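Local coordinates for alginase (PDB 4Q8K), which probably cleaves the polysaccharide alginate by beta-elimination, as a lyase of polysaccharide lyase family 18, at residues T143-G151 against P163-V171; K213-K221 against D349-V357. One frame throughout, in Å; residues are numbered along the deposited sequence.

Contact 1 of 2, residues T143-G151 against P163-V171; sequences TIPSSITSG and PLVDDSTLV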
ATOM      1  N   THR A 143      17.191  12.843  -2.356  1.00 40.81           N
ATOM      2  CA  THR A 143      16.972  12.562  -0.959  1.00 38.61           C
ATOM      3  C   THR A 143      15.503  12.445  -0.605  1.00 37.77           C
ATOM      4  O   THR A 143      14.669  13.124  -1.142  1.00 36.80           O
ATOM      5  CB  THR A 143      17.656  13.587  -0.028  1.00 44.91           C
ATOM      6  OG1 THR A 143      17.257  14.914  -0.361  1.00 50.94           O
ATOM      7  CG2 THR A 143      19.127  13.493  -0.140  1.00 46.04           C
ATOM      8  N   ILE A 144      15.198  11.570   0.321  1.00 32.46           N
ATOM      9  CA  ILE A 144      13.826  11.412   0.782  1.00 31.27           C
ATOM     10  C   ILE A 144      13.267  12.732   1.327  1.00 35.21           C
ATOM     11  O   ILE A 144      13.892  13.370   2.176  1.00 36.15           O
ATOM     12  CB  ILE A 144      13.720  10.314   1.853  1.00 29.73           C
ATOM     13  CG1 ILE A 144      14.275   8.994   1.310  1.00 29.83           C
ATOM     14  CG2 ILE A 144      12.277  10.144   2.291  1.00 29.63           C
ATOM     15  CD1 ILE A 144      13.532   8.468   0.093  1.00 26.73           C
ATOM     16  N   PRO A 145      12.113  13.151   0.832  1.00 32.93           N
ATOM     17  CA  PRO A 145      11.524  14.405   1.285  1.00 35.22           C
ATOM     18  C   PRO A 145      11.483  14.531   2.810  1.00 37.26           C
ATOM     19  O   PRO A 145      11.232  13.582   3.501  1.00 32.20           O
ATOM     20  CB  PRO A 145      10.103  14.314   0.786  1.00 33.75           C
ATOM     21  CG  PRO A 145      10.157  13.454  -0.400  1.00 32.21           C
ATOM     22  CD  PRO A 145      11.276  12.487  -0.169  1.00 31.00           C
ATOM     23  N   SER A 146      11.669  15.742   3.306  1.00 40.07           N
ATOM     24  CA  SER A 146      11.625  15.977   4.726  1.00 37.86           C
ATOM     25  C   SER A 146      10.231  15.762   5.324  1.00 33.84           C
ATOM     26  O   SER A 146      10.106  15.429   6.448  1.00 37.06           O
ATOM     27  CB  SER A 146      12.216  17.356   5.037  1.00 43.87           C
ATOM     28  OG  SER A 146      11.455  18.077   5.953  1.00 48.68           O
ATOM     29  N   SER A 147       9.186  15.977   4.561  1.00 31.51           N
ATOM     30  CA  SER A 147       7.837  15.721   5.070  1.00 31.18           C
ATOM     31  C   SER A 147       7.706  14.306   5.628  1.00 29.32           C
ATOM     32  O   SER A 147       6.924  14.050   6.547  1.00 28.34           O
ATOM     33  CB  SER A 147       6.807  15.928   3.963  1.00 32.34           C
ATOM     34  OG  SER A 147       7.007  14.983   2.927  1.00 33.89           O
ATOM     35  N   ILE A 148       8.493  13.393   5.072  1.00 32.60           N
ATOM     36  CA  ILE A 148       8.512  12.015   5.540  1.00 31.61           C
ATOM     37  C   ILE A 148       9.520  11.818   6.658  1.00 33.53           C
ATOM     38  O   ILE A 148       9.174  11.352   7.751  1.00 35.98           O
ATOM     39  CB  ILE A 148       8.857  11.057   4.393  1.00 32.25           C
ATOM     40  CG1 ILE A 148       7.780  11.139   3.309  1.00 30.70           C
ATOM     41  CG2 ILE A 148       8.996   9.633   4.917  1.00 29.01           C
ATOM     42  CD1 ILE A 148       8.150  10.434   2.022  1.00 30.63           C
ATOM     43  N   THR A 149      10.772  12.167   6.380  1.00 32.34           N
ATOM     44  CA  THR A 149      11.867  11.872   7.306  1.00 32.54           C
ATOM     45  C   THR A 149      11.743  12.590   8.650  1.00 36.09           C
ATOM     46  O   THR A 149      12.199  12.068   9.671  1.00 38.16           O
ATOM     47  CB  THR A 149      13.247  12.183   6.688  1.00 36.44           C
ATOM     48  OG1 THR A 149      13.374  13.591   6.458  1.00 37.13           O
ATOM     49  CG2 THR A 149      13.435  11.436   5.377  1.00 35.01           C
ATOM     50  N   SER A 150      11.122  13.770   8.646  1.00 33.17           N
ATOM     51  CA  SER A 150      11.043  14.611   9.840  1.00 35.48           C
ATOM     52  C   SER A 150       9.710  14.472  10.571  1.00 34.22           C
ATOM     53  O   SER A 150       9.558  14.950  11.690  1.00 37.86           O
ATOM     54  CB  SER A 150      11.263  16.081   9.469  1.00 35.14           C
ATOM     55  OG  SER A 150      10.075  16.658   8.947  1.00 36.48           O
ATOM     56  N   GLY A 151       8.743  13.826   9.930  1.00 34.44           N
ATOM     57  CA  GLY A 151       7.421  13.670  10.508  1.00 33.69           C
ATOM     58  C   GLY A 151       6.528  14.896  10.407  1.00 33.23           C
ATOM     59  O   GLY A 151       5.477  14.952  11.042  1.00 32.48           O
ATOM     60  N   PRO A 163      12.415   2.997   8.433  1.00 29.08           N
ATOM     61  CA  PRO A 163      12.457   2.815   6.979  1.00 25.23           C
ATOM     62  C   PRO A 163      13.633   3.523   6.308  1.00 28.44           C
ATOM     63  O   PRO A 163      14.089   3.064   5.264  1.00 30.07           O
ATOM     64  CB  PRO A 163      11.132   3.433   6.520  1.00 25.92           C
ATOM     65  CG  PRO A 163      10.224   3.260   7.680  1.00 25.54           C
ATOM     66  CD  PRO A 163      11.104   3.488   8.886  1.00 27.82           C
ATOM     67  N   LEU A 164      14.115   4.617   6.892  1.00 28.68           N
ATOM     68  CA  LEU A 164      15.196   5.391   6.277  1.00 31.99           C
ATOM     69  C   LEU A 164      16.545   4.721   6.516  1.00 34.40           C
ATOM     70  O   LEU A 164      17.156   4.906   7.574  1.00 38.71           O
ATOM     71  CB  LEU A 164      15.213   6.827   6.817  1.00 32.65           C
ATOM     72  CG  LEU A 164      15.969   7.873   5.988  1.00 35.94           C
ATOM     73  CD1 LEU A 164      15.261   8.121   4.658  1.00 33.33           C
ATOM     74  CD2 LEU A 164      16.112   9.183   6.760  1.00 38.70           C
ATOM     75  N   VAL A 165      17.012   3.953   5.533  1.00 31.03           N
ATOM     76  CA  VAL A 165      18.259   3.194   5.675  1.00 33.24           C
ATOM     77  C   VAL A 165      19.471   3.987   5.170  1.00 37.02           C
ATOM     78  O   VAL A 165      20.623   3.680   5.487  1.00 39.78           O
ATOM     79  CB  VAL A 165      18.176   1.810   4.985  1.00 33.29           C
ATOM     80  CG1 VAL A 165      17.142   0.934   5.679  1.00 31.51           C
ATOM     81  CG2 VAL A 165      17.833   1.967   3.523  1.00 32.55           C
ATOM     82  N   ASP A 166      19.196   5.009   4.375  1.00 36.50           N
ATOM     83  CA  ASP A 166      20.174   6.044   4.065  1.00 38.09           C
ATOM     84  C   ASP A 166      19.371   7.255   3.599  1.00 36.44           C
ATOM     85  O   ASP A 166      18.152   7.158   3.452  1.00 34.35           O
ATOM     86  CB  ASP A 166      21.212   5.581   3.034  1.00 37.81           C
ATOM     87  CG  ASP A 166      20.599   5.223   1.694  1.00 40.10           C
ATOM     88  OD1 ASP A 166      19.685   5.939   1.232  1.00 38.30           O
ATOM     89  OD2 ASP A 166      21.050   4.226   1.091  1.00 46.19           O
ATOM     90  N   ASP A 167      20.003   8.394   3.393  1.00 38.20           N
ATOM     91  CA  ASP A 167      19.235   9.617   3.162  1.00 36.33           C
ATOM     92  C   ASP A 167      18.329   9.592   1.940  1.00 34.84           C
ATOM     93  O   ASP A 167      17.491  10.434   1.795  1.00 32.38           O
ATOM     94  CB  ASP A 167      20.104  10.870   3.112  1.00 38.44           C
ATOM     95  CG  ASP A 167      21.160  10.819   2.052  1.00 44.79           C
ATOM     96  OD1 ASP A 167      21.010  10.117   1.065  1.00 44.09           O
ATOM     97  OD2 ASP A 167      22.175  11.495   2.218  1.00 49.08           O
ATOM     98  N   SER A 168      18.532   8.617   1.079  1.00 36.07           N
ATOM     99  CA  SER A 168      17.821   8.524  -0.188  1.00 34.20           C
ATOM    100  C   SER A 168      16.985   7.242  -0.385  1.00 32.45           C
ATOM    101  O   SER A 168      16.470   7.012  -1.446  1.00 28.95           O
ATOM    102  CB  SER A 168      18.809   8.683  -1.338  1.00 36.84           C
ATOM    103  OG  SER A 168      19.573   9.840  -1.204  1.00 40.80           O
ATOM    104  N   THR A 169      16.839   6.430   0.653  1.00 34.28           N
ATOM    105  CA  THR A 169      16.175   5.134   0.510  1.00 29.41           C
ATOM    106  C   THR A 169      15.224   4.807   1.661  1.00 28.31           C
ATOM    107  O   THR A 169      15.569   4.976   2.828  1.00 28.96           O
ATOM    108  CB  THR A 169      17.206   3.997   0.407  1.00 31.05           C
ATOM    109  OG1 THR A 169      18.269   4.378  -0.475  1.00 30.38           O
ATOM    110  CG2 THR A 169      16.548   2.728  -0.105  1.00 29.41           C
ATOM    111  N   LEU A 170      14.021   4.345   1.322  1.00 23.98           N
ATOM    112  CA  LEU A 170      13.091   3.829   2.317  1.00 22.72           C
ATOM    113  C   LEU A 170      12.916   2.328   2.115  1.00 22.36           C
ATOM    114  O   LEU A 170      12.665   1.868   0.999  1.00 22.57           O
ATOM    115  CB  LEU A 170      11.729   4.519   2.214  1.00 21.95           C
ATOM    116  CG  LEU A 170      11.669   6.025   2.489  1.00 26.07           C
ATOM    117  CD1 LEU A 170      10.275   6.549   2.207  1.00 22.83           C
ATOM    118  CD2 LEU A 170      12.068   6.330   3.927  1.00 25.38           C
ATOM    119  N   VAL A 171      13.063   1.565   3.192  1.00 24.91           N
ATOM    120  CA  VAL A 171      12.871   0.118   3.129  1.00 24.14           C
ATOM    121  C   VAL A 171      11.792  -0.303   4.108  1.00 24.68           C
ATOM    122  O   VAL A 171      11.930  -0.100   5.312  1.00 25.74           O
ATOM    123  CB  VAL A 171      14.167  -0.644   3.458  1.00 27.38           C
ATOM    124  CG1 VAL A 171      13.856  -2.115   3.723  1.00 27.64           C
ATOM    125  CG2 VAL A 171      15.175  -0.487   2.329  1.00 26.71           C
TER
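The peptide group of Asp167 is the flat element that meets Ile144: its carbonyl O accepts Ile144 N at 3.0 Å, in the carbonyl plane and with an N-H...O angle of 161°. Thr143 CA adds a CA-H...O contact to the same oxygen. At the Asp166 carboxylate, OD1 accepts Ser168 N on its anti side, an Asx turn, and Thr169 OG1 on its syn side, 24° out of the plane; both bonds sit within the type I turn from Asp166 to Thr169. The Asp167 carboxylate has Thr143 CG2 4.0 Å from its CG, while its OD1 accepts Ser168 OG at 2.7 Å.

Next to the backbone bond, Ile144 and Leu164 run past each other head to tail, CG1 to CD1 3.6 Å. Two torsions near -60° (chi1 and chi2) set Ile144 CD1 between Ser168 O, at 3.6 Å, and Leu170 CG, at 3.9 Å. Leu164 CD2 in turn touches Thr149 CG2 at 3.8 Å, and Ile148 CG2 lies more loosely against Leu170 CD1. Tyr191, Phe319 and Val362 continue this apolar layer. The segment leading into helix 146-149, with Ile148 and Thr149, thus packs on the marginal hairpin of one sheet of the beta-sandwich (jelly-roll) lyase fold.

Contact 2 of 2, residues K213-K221 against D349-V357; sequences KVEMSDGGK and DLGITESKV. With SO4 (sulfate ion), chain C.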
ATOM      1  N   LYS A 213      10.894  -0.988  -5.684  1.00 22.72           N
ATOM      2  CA  LYS A 213      11.417  -2.336  -5.893  1.00 23.78           C
ATOM      3  C   LYS A 213      10.743  -3.271  -4.897  1.00 23.55           C
ATOM      4  O   LYS A 213      10.596  -2.933  -3.725  1.00 21.50           O
ATOM      5  CB  LYS A 213      12.940  -2.355  -5.732  1.00 27.52           C
ATOM      6  CG  LYS A 213      13.586  -3.726  -5.880  1.00 29.43           C
ATOM      7  CD  LYS A 213      15.101  -3.646  -5.678  1.00 32.07           C
ATOM      8  CE  LYS A 213      15.739  -5.033  -5.671  1.00 38.27           C
ATOM      9  NZ  LYS A 213      17.230  -4.998  -5.554  1.00 47.78           N
ATOM     10  N   VAL A 214      10.308  -4.436  -5.360  1.00 21.60           N
ATOM     11  CA  VAL A 214       9.624  -5.368  -4.477  1.00 21.29           C
ATOM     12  C   VAL A 214      10.331  -6.711  -4.489  1.00 23.54           C
ATOM     13  O   VAL A 214      10.587  -7.271  -5.547  1.00 23.67           O
ATOM     14  CB  VAL A 214       8.135  -5.555  -4.870  1.00 22.42           C
ATOM     15  CG1 VAL A 214       7.453  -6.518  -3.918  1.00 22.19           C
ATOM     16  CG2 VAL A 214       7.396  -4.211  -4.882  1.00 20.36           C
ATOM     17  N   GLU A 215      10.684  -7.199  -3.304  1.00 21.20           N
ATOM     18  CA  GLU A 215      11.255  -8.530  -3.155  1.00 23.05           C
ATOM     19  C   GLU A 215      10.360  -9.263  -2.169  1.00 23.63           C
ATOM     20  O   GLU A 215      10.212  -8.833  -1.023  1.00 22.56           O
ATOM     21  CB  GLU A 215      12.678  -8.451  -2.612  1.00 25.35           C
ATOM     22  CG  GLU A 215      13.662  -7.717  -3.508  1.00 26.89           C
ATOM     23  CD  GLU A 215      14.932  -7.344  -2.764  1.00 29.57           C
ATOM     24  OE1 GLU A 215      15.869  -8.169  -2.745  1.00 34.17           O
ATOM     25  OE2 GLU A 215      14.985  -6.239  -2.175  1.00 28.03           O
ATOM     26  N   MET A 216       9.734 -10.348  -2.614  1.00 23.23           N
ATOM     27  CA  MET A 216       8.745 -11.023  -1.778  1.00 24.86           C
ATOM     28  C   MET A 216       8.578 -12.487  -2.163  1.00 27.00           C
ATOM     29  O   MET A 216       8.618 -12.834  -3.343  1.00 26.65           O
ATOM     30  CB  MET A 216       7.391 -10.305  -1.862  1.00 22.59           C
ATOM     31  CG  MET A 216       6.274 -10.935  -1.030  1.00 20.78           C
ATOM     32  SD  MET A 216       4.954  -9.784  -0.552  1.00 23.00           S
ATOM     33  CE  MET A 216       4.411  -9.174  -2.154  1.00 21.53           C
ATOM     34  N   SER A 217       8.366 -13.330  -1.155  1.00 23.51           N
ATOM     35  CA  SER A 217       8.122 -14.756  -1.370  1.00 25.17           C
ATOM     36  C   SER A 217       6.911 -15.017  -2.255  1.00 22.93           C
ATOM     37  O   SER A 217       5.929 -14.272  -2.221  1.00 22.40           O
ATOM     38  CB  SER A 217       7.880 -15.452  -0.031  1.00 27.21           C
ATOM     39  OG  SER A 217       8.913 -15.167   0.887  1.00 24.61           O
ATOM     40  N   ASP A 218       6.969 -16.101  -3.023  1.00 22.44           N
ATOM     41  CA  ASP A 218       5.811 -16.548  -3.794  1.00 24.65           C
ATOM     42  C   ASP A 218       4.549 -16.534  -2.932  1.00 23.18           C
ATOM     43  O   ASP A 218       4.566 -16.968  -1.766  1.00 25.03           O
ATOM     44  CB  ASP A 218       6.029 -17.961  -4.357  1.00 26.73           C
ATOM     45  CG  ASP A 218       7.161 -18.027  -5.379  1.00 30.12           C
ATOM     46  OD1 ASP A 218       7.696 -16.976  -5.780  1.00 28.47           O
ATOM     47  OD2 ASP A 218       7.524 -19.148  -5.792  1.00 33.66           O
ATOM     48  N   GLY A 219       3.461 -16.029  -3.502  1.00 27.47           N
ATOM     49  CA  GLY A 219       2.162 -16.037  -2.851  1.00 23.67           C
ATOM     50  C   GLY A 219       1.901 -14.814  -1.990  1.00 26.39           C
ATOM     51  O   GLY A 219       0.791 -14.634  -1.485  1.00 24.47           O
ATOM     52  N   GLY A 220       2.917 -13.973  -1.826  1.00 23.00           N
ATOM     53  CA  GLY A 220       2.771 -12.782  -1.007  1.00 21.91           C
ATOM     54  C   GLY A 220       1.782 -11.781  -1.596  1.00 23.35           C
ATOM     55  O   GLY A 220       1.578 -11.732  -2.817  1.00 21.55           O
ATOM     56  N   LYS A 221       1.144 -10.999  -0.728  1.00 20.90           N
ATOM     57  CA  LYS A 221       0.228  -9.939  -1.154  1.00 19.73           C
ATOM     58  C   LYS A 221       0.329  -8.750  -0.205  1.00 20.66           C
ATOM     59  O   LYS A 221       0.142  -8.892   1.012  1.00 19.95           O
ATOM     60  CB  LYS A 221      -1.205 -10.458  -1.171  1.00 18.99           C
ATOM     61  CG  LYS A 221      -2.274  -9.391  -1.423  1.00 20.08           C
ATOM     62  CD  LYS A 221      -3.624 -10.052  -1.553  1.00 23.20           C
ATOM     63  CE  LYS A 221      -4.732  -9.041  -1.762  1.00 22.69           C
ATOM     64  NZ  LYS A 221      -6.076  -9.696  -1.909  1.00 23.98           N
ATOM     65  N   ASP A 349       3.127 -20.148   7.851  1.00 25.94           N
ATOM     66  CA  ASP A 349       2.407 -21.206   7.148  1.00 26.34           C
ATOM     67  C   ASP A 349       2.211 -20.853   5.676  1.00 30.66           C
ATOM     68  O   ASP A 349       2.200 -21.737   4.813  1.00 27.33           O
ATOM     69  CB  ASP A 349       1.053 -21.467   7.816  1.00 27.85           C
ATOM     70  CG  ASP A 349       1.187 -22.090   9.210  1.00 28.04           C
ATOM     71  OD1 ASP A 349       2.320 -22.363   9.646  1.00 28.48           O
ATOM     72  OD2 ASP A 349       0.141 -22.320   9.850  1.00 31.52           O
ATOM     73  N   LEU A 350       2.069 -19.557   5.399  1.00 26.89           N
ATOM     74  CA  LEU A 350       1.898 -19.075   4.027  1.00 25.49           C
ATOM     75  C   LEU A 350       3.209 -19.073   3.264  1.00 24.51           C
ATOM     76  O   LEU A 350       3.235 -18.794   2.064  1.00 24.38           O
ATOM     77  CB  LEU A 350       1.318 -17.659   4.019  1.00 24.46           C
ATOM     78  CG  LEU A 350      -0.119 -17.512   4.502  1.00 24.89           C
ATOM     79  CD1 LEU A 350      -0.383 -16.066   4.901  1.00 27.73           C
ATOM     80  CD2 LEU A 350      -1.098 -17.987   3.436  1.00 27.98           C
ATOM     81  N   GLY A 351       4.300 -19.374   3.957  1.00 24.14           N
ATOM     82  CA  GLY A 351       5.613 -19.352   3.350  1.00 27.19           C
ATOM     83  C   GLY A 351       6.108 -17.957   2.985  1.00 26.81           C
ATOM     84  O   GLY A 351       6.943 -17.808   2.084  1.00 26.76           O
ATOM     85  N   ILE A 352       5.604 -16.934   3.675  1.00 25.29           N
ATOM     86  CA  ILE A 352       6.099 -15.577   3.428  1.00 23.25           C
ATOM     87  C   ILE A 352       7.259 -15.254   4.367  1.00 25.55           C
ATOM     88  O   ILE A 352       7.051 -14.869   5.512  1.00 27.23           O
ATOM     89  CB  ILE A 352       5.004 -14.510   3.560  1.00 22.61           C
ATOM     90  CG1 ILE A 352       3.779 -14.890   2.725  1.00 21.57           C
ATOM     91  CG2 ILE A 352       5.552 -13.161   3.128  1.00 22.16           C
ATOM     92  CD1 ILE A 352       4.094 -15.195   1.296  1.00 25.95           C
ATOM     93  N   THR A 353       8.478 -15.443   3.872  1.00 24.56           N
ATOM     94  CA  THR A 353       9.689 -15.218   4.655  1.00 27.55           C
ATOM     95  C   THR A 353      10.461 -14.012   4.146  1.00 26.27           C
ATOM     96  O   THR A 353      11.472 -13.624   4.732  1.00 26.90           O
ATOM     97  CB  THR A 353      10.631 -16.446   4.622  1.00 30.22           C
ATOM     98  OG1 THR A 353      10.948 -16.772   3.259  1.00 31.38           O
ATOM     99  CG2 THR A 353       9.979 -17.652   5.298  1.00 32.55           C
ATOM    100  N   GLU A 354       9.991 -13.435   3.041  1.00 27.53           N
ATOM    101  CA  GLU A 354      10.605 -12.245   2.474  1.00 28.68           C
ATOM    102  C   GLU A 354       9.496 -11.306   2.034  1.00 24.12           C
ATOM    103  O   GLU A 354       8.559 -11.725   1.365  1.00 23.29           O
ATOM    104  CB  GLU A 354      11.493 -12.608   1.273  1.00 30.30           C
ATOM    105  CG  GLU A 354      12.300 -11.447   0.700  1.00 32.25           C
ATOM    106  CD  GLU A 354      13.020 -11.807  -0.594  1.00 34.23           C
ATOM    107  OE1 GLU A 354      14.143 -11.311  -0.804  1.00 43.01           O
ATOM    108  OE2 GLU A 354      12.462 -12.580  -1.406  1.00 38.22           O
ATOM    109  N   SER A 355       9.587 -10.044   2.440  1.00 25.11           N
ATOM    110  CA  SER A 355       8.666  -9.016   1.957  1.00 22.27           C
ATOM    111  C   SER A 355       9.280  -7.648   2.201  1.00 23.54           C
ATOM    112  O   SER A 355       9.097  -7.047   3.263  1.00 23.67           O
ATOM    113  CB  SER A 355       7.300  -9.109   2.630  1.00 19.98           C
ATOM    114  OG  SER A 355       6.410  -8.122   2.099  1.00 21.21           O
ATOM    115  N   LYS A 356      10.024  -7.175   1.211  1.00 22.14           N
ATOM    116  CA  LYS A 356      10.760  -5.933   1.335  1.00 23.51           C
ATOM    117  C   LYS A 356      10.382  -5.003   0.194  1.00 22.51           C
ATOM    118  O   LYS A 356      10.656  -5.299  -0.970  1.00 21.31           O
ATOM    119  CB  LYS A 356      12.267  -6.201   1.306  1.00 24.92           C
ATOM    120  CG  LYS A 356      13.110  -4.934   1.407  1.00 25.75           C
ATOM    121  CD  LYS A 356      14.579  -5.213   1.163  1.00 30.43           C
ATOM    122  CE  LYS A 356      15.173  -6.028   2.303  1.00 32.94           C
ATOM    123  NZ  LYS A 356      16.655  -6.122   2.201  1.00 31.76           N
ATOM    124  N   VAL A 357       9.742  -3.891   0.538  1.00 20.87           N
ATOM    125  CA  VAL A 357       9.449  -2.843  -0.439  1.00 21.98           C
ATOM    126  C   VAL A 357      10.458  -1.698  -0.272  1.00 23.37           C
ATOM    127  O   VAL A 357      10.545  -1.083   0.792  1.00 22.91           O
ATOM    128  CB  VAL A 357       8.002  -2.320  -0.316  1.00 20.61           C
ATOM    129  CG1 VAL A 357       7.757  -1.144  -1.273  1.00 21.46           C
ATOM    130  CG2 VAL A 357       7.005  -3.439  -0.601  1.00 20.76           C
TER
HETATM  131  S   SO4 C 502      -9.091  -7.490  -0.818  1.00 36.85           S
HETATM  132  O1  SO4 C 502      -8.065  -8.005  -1.703  1.00 28.27           O
HETATM  133  O2  SO4 C 502      -9.560  -8.536   0.086  1.00 41.59           O
HETATM  134  O3  SO4 C 502      -8.481  -6.400  -0.052  1.00 38.14           O
HETATM  135  O4  SO4 C 502     -10.218  -6.971  -1.594  1.00 35.29           O
HETATM  136  O   HOH W   1      13.022  -4.356  -2.148  1.00 23.53           O
HETATM  137  O   HOH W   2      16.753  -8.128  -0.079  1.00 35.20           O
HETATM  138  O   HOH W   3      16.096 -10.757  -2.838  1.00 41.87           O
HETATM  139  O   HOH W   4       6.179 -18.871  -0.508  1.00 32.65           O
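Glu215 runs alongside Lys356 on one face of the sheet. Its CB lies 3.7 Å from Glu354 OE1; CG then sits beside the backbone N (chi1 -62°), and the extended chain carries the carboxylate past the aliphatic part of Lys356, where OE2 meets CD at 3.5 Å. OE2 also accepts from a water that can donate to Lys356 O, though this water has more acceptors in reach than protons. No salt bridge forms with Lys356 NZ; another water instead donates to Glu215 OE1 and accepts from that NZ. A third water donates to both Glu215 OE1 and Glu354 OE1. These two oxygens are 4.1 Å apart, like charges not bonded to each other, and the carboxylate planes are turned 57°.

In the backbone, Glu215 and Lys356 form an antiparallel hydrogen-bonded pair: Glu215 N reaches Lys356 O, and Lys356 N returns to Glu215 O at 2.8 Å. Ser217 N to Glu354 O extends the ladder. On the opposite face, Met216 SD rests 3.5 Å from Ser355 OG, which is hydrogen-bonded to Asn321.

Where the strand ends, Ser217 OG accepts two backbone amides, Thr353 N and Glu354 N, each at 3.0 Å. Ile352 CD1 packs 3.6 Å from Gly220 N, against the type II turn from Ser217 to Gly220. That turn also bonds through Gly219 N to Asp242, a calcium ligand. Past it, Lys221 NZ donates to a sulfate, probably from the crystallisation liquor. Bridging water probably eases the repulsion between the carboxylates, and Lys356 may offset part of Glu354's effect on the ionisation of Glu215.

Overall arrangement
Contact 1 precedes contact 2 along the chain, and their centres lie 23 Å apart. Both reach the same seven-stranded antiparallel sheet, in which strand 169-172 borders strand 355-368, itself paired with strand 204-216. Contact 1 lies at the margin formed by strands 164-166 and 169-172; contact 2 joins the next two strands inward. Direct packing of Val171 CG1 on Lys356 CG, 3.7 Å apart, connects them. The C-terminal strand therefore lies between an early hairpin and a mid-chain strand, knitting distant parts of the sequence into one sheet of the lyase domain.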